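Avidin/streptavidin (Shewanella denitrificans, PDB 3SZH) binds biotin, probably with the high affinity of its relatives avidin and streptavidin, and is seen here without ligand as a two-subunit assembly. Local coordinates at residues Q5-M10 and L21-I26; W13-G18 and D115-T120; Q29-G34 and N53-G58; S62-W67 and N75-W80; L96-V101 and I110-D115. All blocks are in the same frame, centred on the assembly; numbering follows the deposited sequence. Where two conformers were deposited one is given.

From the N terminus, contact 1 lays the loop that precedes strand 11-14 against strand 20-26, closing a short loop of ten residues. Contact 2 crosses it: strand 11-14, which leads out of that loop, pairs with the last strand, 111-119, and this meeting of first and last strands closes the eight-stranded antiparallel barrel. Within the span closed by contact 2 the others follow in series: contact 3 pairs strands 31-37 and 50-57, contact 4 the hairpin 60-66/73-85, and contact 5 the hairpin 92-101/111-119. Contacts 2 and 5 share Asp115, whose carboxylate also takes a hydrogen bond from Trp80 of contact 4. Contacts 3, 4 and 5 all touch the second subunit.

Contact 1 (Q5-M10 and L21-I26); sequences QELTAM and LYINSI
Ile26 presses its CD1 methyl against the peptide link between Thr8 and Ala9, 3.5 Å from Ala9 N, and the contact is tightest here. With CG1 anti to the carbonyl carbon (chi1 -58°) and CD1 extended beyond it, the branched chain reaches the loop end-on. Ala9 suits the place because its single methyl lets the loop come close, CB lying 4.4 Å from Ile26 CG1. Deeper in, Leu7 and Ile23 cross at about a right angle, and their CD1 methyls meet at 4.0 Å. Both are apolar for good reason: Leu7 goes on to Ile61 and Val56, and buried Ile23 to Trp13 and Leu32. The loop thus runs athwart the end of strand 20-26, at a classic beta bulge where Asn24 and Ser25 both face Thr33 of the next strand, Ser25 OG bonding to its hydroxyl. Toward solvent the fit is looser. Thr8 turns its side chain off the strand and spends its hydroxyl within the loop, OG1 giving a 2.7 Å hydrogen bond to Ala9 O from above the carbonyl plane. Met10, bent at chi2 and chi3, runs beside Asn24, though the exact place of its sulfur is doubtful.

Contact 2 (W13-G18 and D115-T120); sequences WVNQDG and DVFSQT
Asn15 and Gln16 both set CG between the backbone N and the carbonyl carbon (chi1 75° and 74°), and a second bend at chi2 of Gln16 (-73°) brings its amide, like that of Asn15, to Asp115. Gln16 then uses both ends: NE2 gives a nearly straight 2.8 Å bond to Asp115 OD1, arriving from above the carboxylate plane, while OE1 accepts Val116 N at 3.1 Å. Asn15 ND2 reaches Asp115 OD2 only weakly, at 3.1 Å, the two flat groups being steeply turned. Its OD1 accepts Asp17 N, an Asx turn within the type I turn from Asn15 to Gly18. CB of Asn15 lies over one face of the Phe117 ring, 3.7 Å from the centroid, and Trp13 CB packs on Phe117 CB at 3.6 Å. Just before the turn, Val14 N to Ser118 O and Ser118 N to Val14 O are both 2.8 Å bonds. Asp17 OD2 and Asp115 OD1 are 4.6 Å apart; a water between them probably eases their repulsion. Trp80 NE1 also bonds Asp115 OD2. This is the seam where the first and last strands close the avidin barrel; in streptavidin a like asparagine and aspartate belong to the biotin pocket.

Contact 3 (Q29-G34 and N53-G58); sequences QGELTG and NGWVFG
Glu31 lays the hydrocarbon part of its chain over Trp55, CG standing 3.8 Å from the centroid of the six-membered ring and 16° off its normal, a CH-pi contact displaced toward the rim. CB closes in on the same ring, 3.5 Å from Trp55 CZ3. The chain is extended, with CG anti to the backbone N (chi1 -155°), and its carboxylate plane is turned by just 25° from the indole. On the other side of the sheet Leu32 CD1 meets Val56 CG2 at 4.0 Å, facing the barrel interior, where Ile61 touches both. Leu32 CD2 rests 3.9 Å from Asn53 C. Backbone bonds set this register: Val56 N reaches Gly30 O at 2.8 Å, and Leu32 N reaches Gly54 O at 2.9 Å; the return bond from Gly54 N is weak. Both glycines are needed: a CB on Gly30 would run into Val56 O, and the backbone angles of Gly54 would jam one against the carbonyl O of Asn53. Further out, Glu31 OE2 accepts ND2 of Asn53 of the second subunit, and Asn53 ND2 makes the matching bond to Glu31 OE2 of the second subunit. Lys66 of the second subunit bonds Gln29 O and Val56 O. A glutamate thus serves twice here: its methylenes cover an aromatic face, while its carboxylate, at the rim beside Trp55 CH2, pairs with an asparagine of the partner chain.

Contact 4 (S62-W67 and N75-W80); sequences SFSTKW and NSITSW
Trp80 is covered on both faces: Phe63 makes an offset stack on one, planes at 16° and its centroid 4.4 Å from that of the five-membered ring, and Thr78 CG2 lies over the other. At the indole edge stands Thr65 CG2, 3.8 Å from Trp80 CZ3, and the same methyl covers a face of Trp67. CG of Phe63 is wedged over its own backbone (chi1 58°), which tips the ring over toward Trp80. Trp67 sends NE1 in its ring plane to Thr78 OG1, 2.8 Å away and nearly straight at 173°; threonine suits because its hydroxyl takes this bond while its methyl serves Trp80. A leucine in place of Trp67 would probably leave Thr78 OG1 without its indole donor and the Thr65 methyl less covered. On the opposite side of the hairpin, in the conformer given, Ser64 OG and Ser79 OG are hydrogen-bonded at 3.1 Å, and Ser64 OG also bonds Ser62 OG of the second subunit. Tryptophans placed like these line the biotin pocket of avidins, within the barrel.

Contact 5 (L96-V101 and I110-D115); sequences LWQLVV and ILKGQD
Trp97 pairs with Gly113, and Leu99 with Leu111, as hydrogen-bonded sites of two antiparallel strands whose axes lie at 157°. A chi1 of 55° holds the indole of Trp97 over the main chain and folds it across onto the neighbouring strand: Gly113 N lies over the centre of the ring system, and Gly113 CA is 3.8 Å from the centroid of the five-membered ring. Glycine is required, since a CB would strike Trp97 CZ2. On the sheet face that carries Trp97, Leu99 CD1 in the conformer given lies 3.9 Å from Leu111 CD1. On the other face the Lys112 chain lies alongside Gln98. An alanine instead of Trp97 would probably leave the Gly113 backbone uncovered and cost Asp115 OD1 one weak indole bond, Trp80 still holding OD2. That bond, from Trp97 NE1 to Asp115 OD1, is 3.1 Å long, and water 3, in the ring plane, accepts from NE1 at 3.2 Å while donating to Gln114 O. One N-H shared between a carboxylate and a water probably makes neither bond strong, and the indole is placed mainly by its packing on Gly113.

Contact 1 (Q5-M10 and L21-I26)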
# COMPACT_ATOMS: atom_id res chain seq x y z
N GLN B 5 0.09 -3.53 -23.61
CA GLN B 5 0.83 -4.17 -22.54
C GLN B 5 -0.11 -4.66 -21.43
O GLN B 5 -1.04 -3.96 -21.06
CB GLN B 5 1.81 -3.16 -21.96
CG GLN B 5 2.78 -3.72 -20.95
CD GLN B 5 3.76 -2.69 -20.54
OE1 GLN B 5 3.64 -2.11 -19.46
NE2 GLN B 5 4.72 -2.42 -21.40
N GLU B 6 0.11 -5.87 -20.93
CA GLU B 6 -0.67 -6.42 -19.84
C GLU B 6 0.00 -6.22 -18.49
O GLU B 6 1.20 -5.90 -18.41
CB GLU B 6 -0.96 -7.91 -20.06
CG GLU B 6 -1.98 -8.20 -21.16
CD GLU B 6 -2.65 -9.55 -20.98
N LEU B 7 -0.78 -6.43 -17.44
CA LEU B 7 -0.26 -6.32 -16.07
C LEU B 7 0.47 -7.61 -15.71
O LEU B 7 -0.17 -8.61 -15.34
CB LEU B 7 -1.42 -6.05 -15.10
CG LEU B 7 -1.07 -5.70 -13.65
CD1 LEU B 7 -0.26 -4.40 -13.63
CD2 LEU B 7 -2.32 -5.57 -12.78
N THR B 8 1.79 -7.60 -15.85
CA THR B 8 2.59 -8.79 -15.61
C THR B 8 3.85 -8.48 -14.83
O THR B 8 4.23 -7.31 -14.67
CB THR B 8 3.07 -9.42 -16.95
OG1 THR B 8 4.04 -8.56 -17.55
CG2 THR B 8 1.92 -9.65 -17.93
N ALA B 9 4.53 -9.53 -14.40
CA ALA B 9 5.89 -9.36 -13.94
C ALA B 9 6.68 -8.72 -15.07
O ALA B 9 6.38 -8.95 -16.25
CB ALA B 9 6.49 -10.68 -13.54
N MET B 10 7.70 -7.96 -14.71
CA MET B 10 8.59 -7.32 -15.68
C MET B 10 7.82 -6.42 -16.66
O MET B 10 7.96 -6.52 -17.88
CB MET B 10 9.40 -8.38 -16.45
CG MET B 10 10.04 -9.42 -15.54
SD MET B 10 11.01 -8.78 -14.20
CE MET B 10 11.88 -7.49 -15.00
N LEU B 21 6.91 3.22 -12.62
CA LEU B 21 6.87 1.96 -11.89
C LEU B 21 7.44 0.85 -12.73
O LEU B 21 6.91 0.55 -13.81
CB LEU B 21 5.45 1.62 -11.46
CG LEU B 21 5.24 0.24 -10.82
CD1 LEU B 21 5.93 0.18 -9.46
CD2 LEU B 21 3.77 -0.10 -10.67
N TYR B 22 8.51 0.23 -12.24
CA TYR B 22 9.14 -0.95 -12.84
C TYR B 22 8.71 -2.15 -12.01
O TYR B 22 9.23 -2.33 -10.88
CB TYR B 22 10.67 -0.80 -12.84
CG TYR B 22 11.19 0.43 -13.54
CD1 TYR B 22 11.36 1.63 -12.83
CD2 TYR B 22 11.51 0.41 -14.91
CE1 TYR B 22 11.85 2.77 -13.45
CE2 TYR B 22 12.00 1.54 -15.54
CZ TYR B 22 12.18 2.72 -14.80
OH TYR B 22 12.65 3.87 -15.39
N ILE B 23 7.75 -2.92 -12.49
CA ILE B 23 7.36 -4.13 -11.79
C ILE B 23 8.35 -5.22 -12.08
O ILE B 23 8.55 -5.57 -13.24
CB ILE B 23 5.92 -4.59 -12.13
CG1 ILE B 23 4.89 -3.48 -11.87
CG2 ILE B 23 5.58 -5.88 -11.40
CD1 ILE B 23 3.44 -3.88 -12.23
N ASN B 24 8.97 -5.76 -11.03
CA ASN B 24 9.94 -6.82 -11.15
C ASN B 24 9.29 -8.19 -11.09
O ASN B 24 9.15 -8.84 -12.12
CB ASN B 24 11.03 -6.63 -10.12
CG ASN B 24 12.03 -7.74 -10.16
OD1 ASN B 24 11.97 -8.65 -9.35
ND2 ASN B 24 12.93 -7.69 -11.12
N SER B 25 8.93 -8.66 -9.90
CA SER B 25 8.31 -9.96 -9.72
C SER B 25 6.85 -9.82 -9.29
O SER B 25 6.47 -8.87 -8.59
CB SER B 25 9.10 -10.79 -8.70
OG SER B 25 9.05 -10.21 -7.41
N ILE B 26 6.05 -10.78 -9.74
CA ILE B 26 4.73 -11.04 -9.18
C ILE B 26 4.70 -12.54 -8.91
O ILE B 26 4.72 -13.35 -9.84
CB ILE B 26 3.58 -10.64 -10.11
CG1 ILE B 26 3.64 -9.15 -10.49
CG2 ILE B 26 2.25 -11.00 -9.49
CD1 ILE B 26 2.59 -8.74 -11.54

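Contact 2 (W13-G18 and D115-T120)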
# COMPACT_ATOMS: atom_id res chain seq x y z
N TRP B 13 5.50 1.13 -16.31
CA TRP B 13 4.30 1.98 -16.39
C TRP B 13 4.70 3.40 -16.04
O TRP B 13 5.33 3.57 -15.00
CB TRP B 13 3.21 1.44 -15.45
CG TRP B 13 2.98 -0.02 -15.59
CD1 TRP B 13 3.65 -1.03 -14.98
CD2 TRP B 13 2.07 -0.65 -16.48
NE1 TRP B 13 3.20 -2.25 -15.40
CE2 TRP B 13 2.21 -2.04 -16.32
CE3 TRP B 13 1.11 -0.16 -17.41
CZ2 TRP B 13 1.47 -2.96 -17.07
CZ3 TRP B 13 0.35 -1.10 -18.15
CH2 TRP B 13 0.53 -2.47 -17.96
N VAL B 14 4.30 4.39 -16.82
CA VAL B 14 4.76 5.78 -16.65
C VAL B 14 3.57 6.70 -16.43
O VAL B 14 2.63 6.71 -17.23
CB VAL B 14 5.60 6.30 -17.87
CG1 VAL B 14 6.30 7.58 -17.52
CG2 VAL B 14 6.62 5.28 -18.30
N ASN B 15 3.59 7.49 -15.38
CA ASN B 15 2.47 8.38 -15.09
C ASN B 15 2.59 9.75 -15.75
O ASN B 15 3.50 10.04 -16.52
CB ASN B 15 2.20 8.49 -13.56
CG ASN B 15 3.22 9.34 -12.82
OD1 ASN B 15 4.02 10.06 -13.43
ND2 ASN B 15 3.19 9.28 -11.49
N GLN B 16 1.60 10.59 -15.47
CA GLN B 16 1.50 11.94 -16.08
C GLN B 16 2.61 12.93 -15.67
O GLN B 16 2.73 14.02 -16.26
CB GLN B 16 0.10 12.53 -15.81
CG GLN B 16 -0.13 13.02 -14.37
CD GLN B 16 -0.31 11.90 -13.33
OE1 GLN B 16 -0.57 10.73 -13.65
NE2 GLN B 16 -0.21 12.29 -12.06
N ASP B 17 3.39 12.59 -14.65
CA ASP B 17 4.55 13.36 -14.26
C ASP B 17 5.83 12.88 -14.92
O ASP B 17 6.88 13.52 -14.76
CB ASP B 17 4.76 13.28 -12.75
CG ASP B 17 3.62 13.86 -11.96
OD1 ASP B 17 2.98 14.84 -12.42
OD2 ASP B 17 3.37 13.34 -10.85
N GLY B 18 5.76 11.74 -15.62
CA GLY B 18 6.96 11.10 -16.17
C GLY B 18 7.62 10.08 -15.25
O GLY B 18 8.68 9.56 -15.58
N ASP B 115 -3.08 9.22 -10.05
CA ASP B 115 -2.07 9.00 -11.11
C ASP B 115 -2.61 8.00 -12.10
O ASP B 115 -3.21 6.99 -11.72
CB ASP B 115 -0.78 8.37 -10.53
CG ASP B 115 0.12 9.34 -9.81
OD1 ASP B 115 -0.12 10.57 -9.79
OD2 ASP B 115 1.10 8.83 -9.23
N VAL B 116 -2.40 8.27 -13.40
CA VAL B 116 -2.69 7.28 -14.43
C VAL B 116 -1.37 6.92 -15.07
O VAL B 116 -0.65 7.78 -15.55
CB VAL B 116 -3.70 7.79 -15.47
CG1 VAL B 116 -3.86 6.75 -16.55
CG2 VAL B 116 -5.05 8.09 -14.79
N PHE B 117 -1.03 5.63 -14.98
CA PHE B 117 0.22 5.11 -15.53
C PHE B 117 -0.11 4.46 -16.87
O PHE B 117 -1.13 3.78 -17.01
CB PHE B 117 0.84 4.07 -14.58
CG PHE B 117 1.34 4.63 -13.28
CD1 PHE B 117 0.46 4.86 -12.22
CD2 PHE B 117 2.69 4.89 -13.12
CE1 PHE B 117 0.94 5.35 -11.02
CE2 PHE B 117 3.18 5.38 -11.91
CZ PHE B 117 2.31 5.61 -10.86
N SER B 118 0.71 4.74 -17.86
CA SER B 118 0.57 4.20 -19.20
C SER B 118 1.74 3.28 -19.49
O SER B 118 2.84 3.50 -18.98
CB SER B 118 0.55 5.34 -20.23
OG SER B 118 -0.56 6.20 -20.03
N GLN B 119 1.54 2.26 -20.30
CA GLN B 119 2.64 1.41 -20.70
C GLN B 119 3.80 2.23 -21.26
O GLN B 119 3.58 3.26 -21.93
CB GLN B 119 2.18 0.40 -21.73
CG GLN B 119 1.61 0.97 -23.01
CD GLN B 119 1.23 -0.12 -23.95
OE1 GLN B 119 0.20 -0.78 -23.74
NE2 GLN B 119 2.04 -0.34 -24.97
N THR B 120 5.03 1.78 -20.94
CA THR B 120 6.30 2.39 -21.38
C THR B 120 6.20 2.92 -22.80
O THR B 120 5.94 2.14 -23.71
CB THR B 120 7.52 1.39 -21.34
OG1 THR B 120 8.03 1.18 -22.67
CG2 THR B 120 7.13 0.05 -20.78
O HOH W 1 1.19 8.39 -19.02
O HOH W 2 1.42 12.77 -9.06

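Contact 3 (Q29-G34 and N53-G58)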
# COMPACT_ATOMS: atom_id res chain seq x y z
N GLN B 29 1.52 -16.01 -5.25
CA GLN B 29 0.45 -15.45 -4.43
C GLN B 29 0.03 -14.06 -4.93
O GLN B 29 -0.92 -13.49 -4.40
CB GLN B 29 0.91 -15.38 -2.97
CG GLN B 29 0.95 -16.74 -2.30
CD GLN B 29 2.08 -17.65 -2.76
OE1 GLN B 29 1.83 -18.79 -3.16
NE2 GLN B 29 3.32 -17.15 -2.72
N GLY B 30 0.72 -13.51 -5.93
CA GLY B 30 0.45 -12.15 -6.41
C GLY B 30 1.19 -11.08 -5.64
O GLY B 30 0.92 -9.91 -5.81
N GLU B 31 2.14 -11.45 -4.78
CA GLU B 31 2.93 -10.43 -4.11
C GLU B 31 3.90 -9.80 -5.09
O GLU B 31 4.53 -10.52 -5.89
CB GLU B 31 3.67 -10.99 -2.90
CG GLU B 31 3.94 -9.87 -1.94
CD GLU B 31 4.68 -10.25 -0.68
OE1 GLU B 31 4.76 -11.44 -0.33
OE2 GLU B 31 5.16 -9.32 -0.01
N LEU B 32 4.01 -8.48 -5.05
CA LEU B 32 4.77 -7.72 -6.02
C LEU B 32 6.05 -7.16 -5.43
O LEU B 32 6.07 -6.70 -4.28
CB LEU B 32 3.87 -6.56 -6.51
CG LEU B 32 4.41 -5.52 -7.49
CD1 LEU B 32 3.28 -5.00 -8.37
CD2 LEU B 32 5.09 -4.38 -6.75
N THR B 33 7.10 -7.12 -6.25
CA THR B 33 8.30 -6.33 -5.97
C THR B 33 8.57 -5.47 -7.20
O THR B 33 8.14 -5.78 -8.31
CB THR B 33 9.54 -7.16 -5.67
OG1 THR B 33 9.98 -7.81 -6.87
CG2 THR B 33 9.31 -8.18 -4.56
N GLY B 34 9.29 -4.38 -6.99
CA GLY B 34 9.70 -3.54 -8.10
C GLY B 34 10.47 -2.34 -7.62
O GLY B 34 10.94 -2.28 -6.47
N ASN B 53 6.88 -2.50 -2.90
CA ASN B 53 6.20 -3.77 -2.67
C ASN B 53 4.69 -3.57 -2.91
O ASN B 53 4.25 -2.46 -3.18
CB ASN B 53 6.52 -4.37 -1.28
CG ASN B 53 6.16 -3.46 -0.14
OD1 ASN B 53 5.27 -2.61 -0.26
ND2 ASN B 53 6.83 -3.64 1.00
N GLY B 54 3.92 -4.66 -2.86
CA GLY B 54 2.48 -4.56 -3.09
C GLY B 54 1.89 -5.90 -3.42
O GLY B 54 2.47 -6.95 -3.11
N TRP B 55 0.74 -5.84 -4.11
CA TRP B 55 -0.08 -7.02 -4.42
C TRP B 55 -0.77 -6.81 -5.76
O TRP B 55 -1.18 -5.69 -6.10
CB TRP B 55 -1.19 -7.19 -3.37
CG TRP B 55 -0.70 -7.50 -2.00
CD1 TRP B 55 -0.67 -6.64 -0.94
CD2 TRP B 55 -0.21 -8.76 -1.53
NE1 TRP B 55 -0.13 -7.28 0.15
CE2 TRP B 55 0.16 -8.58 -0.18
CE3 TRP B 55 -0.03 -10.02 -2.12
CZ2 TRP B 55 0.70 -9.63 0.60
CZ3 TRP B 55 0.50 -11.06 -1.36
CH2 TRP B 55 0.87 -10.85 -0.01
N VAL B 56 -0.98 -7.91 -6.47
CA VAL B 56 -1.84 -7.94 -7.66
C VAL B 56 -2.91 -9.00 -7.44
O VAL B 56 -2.62 -10.11 -6.99
CB VAL B 56 -0.97 -8.24 -8.93
CG1 VAL B 56 -1.83 -8.46 -10.15
CG2 VAL B 56 0.03 -7.12 -9.15
N PHE B 57 -4.14 -8.66 -7.80
CA PHE B 57 -5.26 -9.60 -7.74
C PHE B 57 -6.06 -9.41 -9.01
O PHE B 57 -6.91 -8.52 -9.10
CB PHE B 57 -6.15 -9.33 -6.52
CG PHE B 57 -7.01 -10.51 -6.10
CD1 PHE B 57 -7.49 -10.56 -4.79
CD2 PHE B 57 -7.30 -11.56 -6.96
CE1 PHE B 57 -8.25 -11.63 -4.35
CE2 PHE B 57 -8.07 -12.62 -6.54
CZ PHE B 57 -8.54 -12.66 -5.24
N GLY B 58 -5.76 -10.20 -10.03
CA GLY B 58 -6.40 -10.04 -11.35
C GLY B 58 -5.96 -8.73 -11.96
O GLY B 58 -4.77 -8.53 -12.26

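Contact 4 (S62-W67 and N75-W80)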
# COMPACT_ATOMS: atom_id res chain seq x y z
N SER B 62 -2.14 -2.98 -5.77
CA SER B 62 -1.65 -1.99 -4.81
C SER B 62 -0.13 -2.00 -4.87
O SER B 62 0.49 -3.07 -5.02
CB SER B 62 -2.14 -2.27 -3.38
OG SER B 62 -1.42 -3.31 -2.77
N PHE B 63 0.48 -0.83 -4.74
CA PHE B 63 1.93 -0.80 -4.57
C PHE B 63 2.29 0.39 -3.72
O PHE B 63 1.56 1.37 -3.66
CB PHE B 63 2.67 -0.83 -5.93
CG PHE B 63 2.31 0.30 -6.88
CD1 PHE B 63 1.24 0.20 -7.74
CD2 PHE B 63 3.12 1.46 -6.94
CE1 PHE B 63 0.93 1.22 -8.63
CE2 PHE B 63 2.80 2.49 -7.85
CZ PHE B 63 1.72 2.36 -8.69
N SER B 64 3.42 0.27 -3.02
CA SER B 64 3.83 1.32 -2.09
C SER B 64 5.34 1.42 -2.06
O SER B 64 6.07 0.41 -2.22
CB SER B 64 3.23 1.02 -0.71
OG SER B 64 3.66 1.87 0.34
N THR B 65 5.81 2.65 -1.86
CA THR B 65 7.23 2.94 -1.79
C THR B 65 7.52 3.82 -0.59
O THR B 65 6.79 4.78 -0.31
CB THR B 65 7.77 3.56 -3.10
OG1 THR B 65 9.20 3.47 -3.11
CG2 THR B 65 7.38 5.01 -3.27
N LYS B 66 8.60 3.49 0.12
CA LYS B 66 9.17 4.34 1.15
C LYS B 66 10.21 5.24 0.51
O LYS B 66 11.12 4.77 -0.17
CB LYS B 66 9.78 3.46 2.25
CG LYS B 66 10.60 4.22 3.29
CD LYS B 66 11.06 3.30 4.43
CE LYS B 66 12.05 4.00 5.31
NZ LYS B 66 12.35 3.19 6.54
N TRP B 67 10.10 6.55 0.74
CA TRP B 67 11.00 7.50 0.10
C TRP B 67 12.32 7.63 0.85
O TRP B 67 12.67 8.70 1.38
CB TRP B 67 10.33 8.86 -0.09
CG TRP B 67 9.12 8.81 -0.98
CD1 TRP B 67 7.80 8.86 -0.59
CD2 TRP B 67 9.12 8.64 -2.39
NE1 TRP B 67 6.98 8.74 -1.70
CE2 TRP B 67 7.77 8.63 -2.82
CE3 TRP B 67 10.14 8.53 -3.35
CZ2 TRP B 67 7.41 8.50 -4.16
CZ3 TRP B 67 9.78 8.39 -4.67
CH2 TRP B 67 8.43 8.38 -5.07
N ASN B 75 11.27 11.46 3.61
CA ASN B 75 10.61 11.40 4.93
C ASN B 75 9.15 10.96 4.91
O ASN B 75 8.35 11.41 5.74
CB ASN B 75 10.75 12.75 5.66
CG ASN B 75 10.67 12.59 7.14
OD1 ASN B 75 11.18 11.62 7.70
ND2 ASN B 75 10.04 13.57 7.81
N SER B 76 8.78 10.11 3.95
CA SER B 76 7.38 9.79 3.76
C SER B 76 7.24 8.49 2.97
O SER B 76 8.24 7.90 2.55
CB SER B 76 6.70 10.94 3.01
OG SER B 76 7.35 11.16 1.77
N ILE B 77 5.99 8.04 2.84
CA ILE B 77 5.65 6.78 2.15
C ILE B 77 4.44 7.08 1.26
O ILE B 77 3.46 7.69 1.74
CB ILE B 77 5.22 5.68 3.17
CG1 ILE B 77 6.33 5.42 4.21
CG2 ILE B 77 4.84 4.38 2.44
CD1 ILE B 77 5.87 4.59 5.40
N THR B 78 4.49 6.66 0.00
CA THR B 78 3.33 6.75 -0.89
C THR B 78 2.78 5.37 -1.17
O THR B 78 3.54 4.42 -1.36
CB THR B 78 3.70 7.44 -2.21
OG1 THR B 78 4.19 8.74 -1.91
CG2 THR B 78 2.48 7.57 -3.16
N SER B 79 1.46 5.26 -1.15
CA SER B 79 0.76 4.02 -1.48
C SER B 79 -0.27 4.30 -2.56
O SER B 79 -1.05 5.25 -2.46
CB SER B 79 0.01 3.48 -0.28
OG SER B 79 0.92 3.19 0.75
N TRP B 80 -0.29 3.48 -3.59
CA TRP B 80 -1.23 3.55 -4.71
C TRP B 80 -2.15 2.34 -4.64
O TRP B 80 -1.73 1.21 -4.38
CB TRP B 80 -0.45 3.48 -6.01
CG TRP B 80 0.40 4.65 -6.39
CD1 TRP B 80 0.08 5.64 -7.26
CD2 TRP B 80 1.75 4.92 -5.96
NE1 TRP B 80 1.13 6.49 -7.45
CE2 TRP B 80 2.17 6.09 -6.64
CE3 TRP B 80 2.66 4.26 -5.12
CZ2 TRP B 80 3.47 6.59 -6.53
CZ3 TRP B 80 3.95 4.79 -4.98
CH2 TRP B 80 4.34 5.93 -5.69

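Contact 5 (L96-V101 and I110-D115)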
# COMPACT_ATOMS: atom_id res chain seq x y z
N LEU B 96 -5.40 5.76 -7.34
CA LEU B 96 -5.51 6.80 -6.35
C LEU B 96 -4.41 6.55 -5.33
O LEU B 96 -4.24 5.41 -4.88
CB LEU B 96 -6.87 6.74 -5.65
CG LEU B 96 -8.08 6.92 -6.55
CD1 LEU B 96 -9.36 6.80 -5.73
CD2 LEU B 96 -8.03 8.25 -7.31
N TRP B 97 -3.67 7.59 -4.97
CA TRP B 97 -2.57 7.44 -4.02
C TRP B 97 -2.80 8.26 -2.77
O TRP B 97 -3.56 9.24 -2.75
CB TRP B 97 -1.23 7.79 -4.67
CG TRP B 97 -1.14 9.15 -5.31
CD1 TRP B 97 -1.28 9.44 -6.64
CD2 TRP B 97 -0.87 10.41 -4.66
NE1 TRP B 97 -1.10 10.79 -6.86
CE2 TRP B 97 -0.85 11.41 -5.67
CE3 TRP B 97 -0.61 10.79 -3.33
CZ2 TRP B 97 -0.61 12.75 -5.39
CZ3 TRP B 97 -0.37 12.13 -3.06
CH2 TRP B 97 -0.39 13.10 -4.09
N GLN B 98 -2.09 7.84 -1.74
CA GLN B 98 -2.02 8.52 -0.45
C GLN B 98 -0.56 8.62 -0.06
O GLN B 98 0.19 7.64 -0.17
CB GLN B 98 -2.80 7.75 0.61
CG GLN B 98 -4.29 7.52 0.26
CD GLN B 98 -5.05 6.87 1.39
OE1 GLN B 98 -4.62 5.88 1.99
NE2 GLN B 98 -6.19 7.44 1.71
N LEU B 99 -0.17 9.79 0.44
CA LEU B 99 1.18 10.08 0.90
C LEU B 99 1.14 10.43 2.38
O LEU B 99 0.46 11.39 2.76
CB LEU B 99 1.73 11.26 0.09
CG LEU B 99 3.08 11.94 0.40
CD1 LEU B 99 3.08 12.85 1.61
CD2 LEU B 99 4.20 10.92 0.52
N VAL B 100 1.84 9.66 3.21
CA VAL B 100 1.93 9.94 4.63
C VAL B 100 3.37 10.33 4.99
O VAL B 100 4.33 9.65 4.62
CB VAL B 100 1.36 8.79 5.52
CG1 VAL B 100 2.08 7.46 5.31
CG2 VAL B 100 1.35 9.19 7.00
N VAL B 101 3.46 11.43 5.72
CA VAL B 101 4.74 11.98 6.15
C VAL B 101 5.07 11.57 7.58
O VAL B 101 4.22 11.63 8.48
CB VAL B 101 4.73 13.54 6.02
CG1 VAL B 101 6.11 14.15 6.35
CG2 VAL B 101 4.28 13.97 4.63
N ILE B 110 -2.43 13.68 5.50
CA ILE B 110 -2.19 12.65 4.48
C ILE B 110 -2.63 13.21 3.14
O ILE B 110 -3.77 13.65 3.00
CB ILE B 110 -2.91 11.34 4.86
CG1 ILE B 110 -2.33 10.76 6.16
CG2 ILE B 110 -2.80 10.34 3.72
CD1 ILE B 110 -3.12 9.61 6.72
N LEU B 111 -1.68 13.32 2.22
CA LEU B 111 -1.95 13.91 0.92
C LEU B 111 -2.53 12.85 0.00
O LEU B 111 -2.20 11.67 0.10
CB LEU B 111 -0.66 14.48 0.31
CG LEU B 111 0.06 15.56 1.13
CD1 LEU B 111 1.28 16.09 0.39
CD2 LEU B 111 -0.87 16.71 1.50
N LYS B 112 -3.42 13.26 -0.89
CA LYS B 112 -4.05 12.34 -1.82
C LYS B 112 -4.04 12.88 -3.22
O LYS B 112 -4.11 14.10 -3.43
CB LYS B 112 -5.51 12.08 -1.43
CG LYS B 112 -5.73 11.38 -0.12
CD LYS B 112 -7.22 11.27 0.17
CE LYS B 112 -7.44 10.66 1.54
NZ LYS B 112 -6.48 11.25 2.51
N GLY B 113 -4.05 11.98 -4.19
CA GLY B 113 -4.20 12.37 -5.57
C GLY B 113 -4.45 11.19 -6.49
O GLY B 113 -4.65 10.06 -6.03
N GLN B 114 -4.47 11.49 -7.78
CA GLN B 114 -4.73 10.48 -8.81
C GLN B 114 -3.56 10.43 -9.77
O GLN B 114 -3.10 11.45 -10.24
CB GLN B 114 -6.03 10.72 -9.63
CG GLN B 114 -6.04 9.90 -10.98
CD GLN B 114 -7.26 8.98 -11.27
OE1 GLN B 114 -8.38 9.47 -11.54
NE2 GLN B 114 -7.02 7.63 -11.32
N ASP B 115 -3.08 9.22 -10.05
CA ASP B 115 -2.07 9.00 -11.11
C ASP B 115 -2.61 8.00 -12.10
O ASP B 115 -3.21 6.99 -11.72
CB ASP B 115 -0.78 8.37 -10.53
CG ASP B 115 0.12 9.34 -9.81
OD1 ASP B 115 -0.12 10.57 -9.79
OD2 ASP B 115 1.10 8.83 -9.23
O HOH W 3 -1.32 13.29 -8.81